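Local coordinates for protein protease (Helicobacter pylori, PDB 5EUF) that probably acts as a zinc-dependent M16-family metalloprotease that cleaves the cytoplasmic domain of human JAM-A and so weakens gastric epithelial cell-cell adhesion, at residues Ala52-His57 and Gln128-Glu133; Glu44-Ser49 and Ile165-Asp170. All blocks are in the same frame, centred on the assembly; numbering follows the deposited sequence.

From the N terminus, the chain leaves strand 30-37 and enters the loop 44-49, the first half of contact 2. It then turns almost at once into helix 51-58, which holds the first half of contact 1. Helix 120-139 closes contact 1 with residues 128-133, after 70 intervening residues that include strands 81-86 and 91-98. The chain reaches 165-170, at the start of helix 168-172, only later, so contact 1 is nested inside the loop closed by contact 2. Their centres lie about 12 Å apart, and they are joined by a probable hydrogen bond from A52 N to E44 OE2 (2.9 Å). Contact 1 builds the zinc site; contact 2 ties down the loop leading into its first helix.

Contact 1: residues Ala52-His57 and Gln128-Glu133; sequences AHMLEH and QVVAEE. With ZN (zinc ion), chain G.
H53 and E133 meet at the zinc site of the M16 fold, where the inverted motif HxxEH (H53, E56, H57) on helix 51-58 faces helix 120-139. The short helical segments cross at 121°, with axes 10.8 Å apart, and side chains span the gap. H53 NE2 lies 2.4 Å from the zinc and E133 OE2 lies 2.1 Å from it; these ligands subtend about 86° at the metal. E133 reaches it on a chain extended beyond CG, and the histidine ring and carboxylate come from opposite directions with their planes 72° apart. V130 CG2 packs at the edge of the H53 ring, 3.7 Å from ND1, while V130 CG1 touches the selenium of M54. H57 turns its ring edge to the zinc, and H57 NE2 sits 3.0 Å from E133 OE1. E56, the probable proton acceptor, is held by T86 through OE1. H57 is expected to be a zinc ligand, as in a nearly identical protein, but its NE2 is 3.9 Å from the zinc in this model, and the resolution does not settle whether the ring is truly detached. The metal bonds also explain why H53 NE2 and E133 OE2 can lie close together: each directs its electrons at zinc.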
# COMPACT_ATOMS: atom_id res chain seq x y z
N ALA B 52 -3.85 -7.06 14.10
CA ALA B 52 -4.92 -6.68 15.01
C ALA B 52 -5.98 -7.78 15.07
O ALA B 52 -6.54 -8.07 16.13
CB ALA B 52 -5.55 -5.36 14.58
N HIS B 53 -6.23 -8.40 13.92
CA HIS B 53 -7.19 -9.50 13.80
C HIS B 53 -6.66 -10.79 14.42
O HIS B 53 -7.41 -11.55 15.02
CB HIS B 53 -7.55 -9.72 12.34
CG HIS B 53 -8.49 -10.87 12.11
ND1 HIS B 53 -8.05 -12.12 11.72
CD2 HIS B 53 -9.83 -10.95 12.19
CE1 HIS B 53 -9.09 -12.92 11.58
NE2 HIS B 53 -10.19 -12.23 11.87
N MSE B 54 -5.36 -11.04 14.26
CA MSE B 54 -4.73 -12.23 14.85
C MSE B 54 -4.87 -12.21 16.37
O MSE B 54 -5.14 -13.24 16.99
CB MSE B 54 -3.26 -12.32 14.44
CG MSE B 54 -2.45 -13.40 15.16
SE MSE B 54 -2.88 -15.24 14.63
CE MSE B 54 -1.50 -16.17 15.65
N LEU B 55 -4.69 -11.03 16.96
CA LEU B 55 -4.81 -10.86 18.41
C LEU B 55 -6.18 -11.25 18.94
O LEU B 55 -6.32 -11.64 20.09
CB LEU B 55 -4.50 -9.41 18.79
CG LEU B 55 -3.03 -9.02 18.83
CD1 LEU B 55 -2.87 -7.58 19.26
CD2 LEU B 55 -2.27 -9.96 19.75
N GLU B 56 -7.20 -11.12 18.09
CA GLU B 56 -8.55 -11.56 18.46
C GLU B 56 -8.55 -13.05 18.77
O GLU B 56 -9.14 -13.49 19.75
CB GLU B 56 -9.55 -11.24 17.35
CG GLU B 56 -10.93 -11.83 17.57
CD GLU B 56 -11.85 -11.64 16.38
OE1 GLU B 56 -11.59 -10.74 15.56
OE2 GLU B 56 -12.84 -12.40 16.26
N HIS B 57 -7.87 -13.82 17.92
CA HIS B 57 -7.77 -15.27 18.11
C HIS B 57 -6.92 -15.61 19.33
O HIS B 57 -7.27 -16.51 20.10
CB HIS B 57 -7.17 -15.94 16.87
CG HIS B 57 -8.12 -16.02 15.71
ND1 HIS B 57 -8.83 -14.93 15.25
CD2 HIS B 57 -8.46 -17.06 14.91
CE1 HIS B 57 -9.57 -15.30 14.22
NE2 HIS B 57 -9.37 -16.59 13.99
N GLN B 128 -1.61 -20.68 11.33
CA GLN B 128 -2.07 -21.57 10.26
C GLN B 128 -3.58 -21.51 10.14
O GLN B 128 -4.12 -21.63 9.04
CB GLN B 128 -1.61 -23.00 10.51
CG GLN B 128 -0.16 -23.24 10.14
CD GLN B 128 0.12 -22.93 8.68
OE1 GLN B 128 -0.71 -23.19 7.81
NE2 GLN B 128 1.28 -22.35 8.41
N VAL B 129 -4.26 -21.32 11.26
CA VAL B 129 -5.71 -21.20 11.27
C VAL B 129 -6.15 -19.93 10.55
O VAL B 129 -7.01 -19.97 9.67
CB VAL B 129 -6.27 -21.19 12.71
CG1 VAL B 129 -7.78 -20.99 12.69
CG2 VAL B 129 -5.91 -22.48 13.43
N VAL B 130 -5.54 -18.81 10.91
CA VAL B 130 -5.89 -17.53 10.30
C VAL B 130 -5.37 -17.49 8.86
O VAL B 130 -5.83 -16.68 8.05
CB VAL B 130 -5.34 -16.34 11.11
CG1 VAL B 130 -3.84 -16.19 10.90
CG2 VAL B 130 -6.05 -15.05 10.72
N ALA B 131 -4.43 -18.37 8.54
CA ALA B 131 -4.00 -18.54 7.16
C ALA B 131 -5.10 -19.23 6.36
O ALA B 131 -5.33 -18.89 5.20
CB ALA B 131 -2.70 -19.33 7.09
N GLU B 132 -5.77 -20.19 6.99
CA GLU B 132 -6.92 -20.85 6.37
C GLU B 132 -8.06 -19.86 6.21
O GLU B 132 -8.72 -19.83 5.17
CB GLU B 132 -7.38 -22.04 7.21
CG GLU B 132 -6.33 -23.11 7.45
CD GLU B 132 -5.75 -23.67 6.17
OE1 GLU B 132 -6.52 -24.25 5.38
OE2 GLU B 132 -4.53 -23.53 5.96
N GLU B 133 -8.28 -19.04 7.24
CA GLU B 133 -9.34 -18.04 7.24
C GLU B 133 -9.15 -17.05 6.10
O GLU B 133 -10.11 -16.50 5.57
CB GLU B 133 -9.40 -17.32 8.59
CG GLU B 133 -10.57 -16.35 8.74
CD GLU B 133 -10.62 -15.70 10.12
OE1 GLU B 133 -9.99 -16.23 11.06
OE2 GLU B 133 -11.29 -14.65 10.26
ZN ZN G . -11.73 -14.04 12.25

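Contact 2: residues Glu44-Ser49 and Ile165-Asp170; sequences EVMGKS and IGFMDD
One carboxylate oxygen, D170 OD2, accepts three hydrogen bonds from the loop 44-49. G47 N approaches D170 OD2 on the syn side at 2.8 Å, although 32° out of the carboxylate plane. The S49 hydroxyl comes from the anti side, with OG 2.7 Å from OD2, and S49 N, 3.0 Å from OD2, donates from above the plane. Such a grip fixes the rotation of the carboxylate and should favour its ionised form. S49 OG works in both directions, since it also accepts from F167 N at 3.1 Å with a fairly straight N-H...O angle of 160°. Its chi1 of 71° sets OG between the backbone N and the carbonyl carbon, where it can serve D170 and F167 together. G166 brings its CA beside the same hydroxyl. Earlier in the loop, the selenium of M46 makes an oblique Met-aromatic contact with F167, 3.9 Å from CE2. That ring also meets F148 edge-to-face and stacks on Y157 of the second subunit, whose Y228 bonds G47 O, placing the contact at the subunit interface. F167 occupies the N-cap position of helix 168-172. Across from it, V45-K48 form a type II beta turn, closed by K48 N to V45 O and carrying glycine at its third position, the residue characteristic of that turn.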
# COMPACT_ATOMS: atom_id res chain seq x y z
N GLU B 44 -2.25 -0.70 11.65
CA GLU B 44 -1.26 -1.62 11.10
C GLU B 44 -0.45 -0.95 10.00
O GLU B 44 -0.69 0.20 9.64
CB GLU B 44 -1.94 -2.88 10.55
CG GLU B 44 -2.78 -3.63 11.56
CD GLU B 44 -3.55 -4.77 10.92
OE1 GLU B 44 -3.55 -4.85 9.67
OE2 GLU B 44 -4.15 -5.58 11.66
N VAL B 45 0.53 -1.69 9.48
CA VAL B 45 1.39 -1.22 8.41
C VAL B 45 1.58 -2.34 7.40
O VAL B 45 1.75 -3.50 7.79
CB VAL B 45 2.76 -0.75 8.94
CG1 VAL B 45 3.66 -0.33 7.80
CG2 VAL B 45 2.60 0.40 9.92
N MSE B 46 1.55 -2.01 6.11
CA MSE B 46 1.68 -3.03 5.07
C MSE B 46 3.02 -3.75 5.16
O MSE B 46 4.08 -3.13 5.19
CB MSE B 46 1.50 -2.42 3.68
CG MSE B 46 1.24 -3.46 2.60
SE MSE B 46 0.61 -2.70 0.92
CE MSE B 46 2.16 -1.60 0.49
N GLY B 47 2.95 -5.08 5.21
CA GLY B 47 4.12 -5.89 5.51
C GLY B 47 3.88 -6.59 6.84
O GLY B 47 4.38 -7.69 7.07
N LYS B 48 3.10 -5.94 7.70
CA LYS B 48 2.74 -6.49 9.00
C LYS B 48 1.25 -6.28 9.27
O LYS B 48 0.85 -5.87 10.36
CB LYS B 48 3.57 -5.83 10.11
CG LYS B 48 5.07 -6.04 9.98
CD LYS B 48 5.42 -7.51 10.09
CE LYS B 48 6.92 -7.72 10.00
NZ LYS B 48 7.27 -9.17 9.96
N SER B 49 0.42 -6.57 8.27
CA SER B 49 -1.02 -6.35 8.37
C SER B 49 -1.76 -7.59 8.85
O SER B 49 -1.24 -8.70 8.78
CB SER B 49 -1.59 -5.91 7.02
OG SER B 49 -1.59 -6.99 6.10
N ILE B 165 -8.27 -8.56 7.42
CA ILE B 165 -7.72 -9.90 7.22
C ILE B 165 -6.24 -9.82 6.86
O ILE B 165 -5.47 -10.73 7.17
CB ILE B 165 -8.49 -10.68 6.12
CG1 ILE B 165 -8.02 -12.13 6.05
CG2 ILE B 165 -8.36 -10.00 4.77
CD1 ILE B 165 -8.21 -12.92 7.33
N GLY B 166 -5.83 -8.73 6.22
CA GLY B 166 -4.45 -8.53 5.84
C GLY B 166 -4.03 -9.29 4.60
O GLY B 166 -4.82 -10.04 4.02
N PHE B 167 -2.78 -9.10 4.18
CA PHE B 167 -2.24 -9.81 3.03
C PHE B 167 -1.68 -11.16 3.45
O PHE B 167 -1.17 -11.31 4.56
CB PHE B 167 -1.15 -8.97 2.36
CG PHE B 167 -1.67 -7.72 1.72
CD1 PHE B 167 -2.21 -7.76 0.44
CD2 PHE B 167 -1.63 -6.51 2.39
CE1 PHE B 167 -2.70 -6.61 -0.16
CE2 PHE B 167 -2.12 -5.36 1.79
CZ PHE B 167 -2.65 -5.41 0.52
N MSE B 168 -1.78 -12.15 2.56
CA MSE B 168 -1.36 -13.50 2.89
C MSE B 168 0.11 -13.56 3.29
O MSE B 168 0.46 -14.19 4.28
CB MSE B 168 -1.62 -14.45 1.71
CG MSE B 168 -1.11 -15.87 1.95
SE MSE B 168 -2.11 -16.84 3.33
CE MSE B 168 -3.54 -17.53 2.20
N ASP B 169 0.97 -12.90 2.51
CA ASP B 169 2.40 -12.92 2.80
C ASP B 169 2.72 -12.19 4.10
O ASP B 169 3.72 -12.49 4.76
CB ASP B 169 3.19 -12.31 1.64
CG ASP B 169 3.38 -13.29 0.49
OD1 ASP B 169 3.28 -14.51 0.73
OD2 ASP B 169 3.63 -12.83 -0.64
N ASP B 170 1.88 -11.23 4.47
CA ASP B 170 2.03 -10.58 5.77
C ASP B 170 1.78 -11.60 6.86
O ASP B 170 2.62 -11.79 7.75
CB ASP B 170 1.06 -9.41 5.91
CG ASP B 170 1.54 -8.18 5.17
OD1 ASP B 170 2.50 -8.31 4.39
OD2 ASP B 170 0.97 -7.09 5.38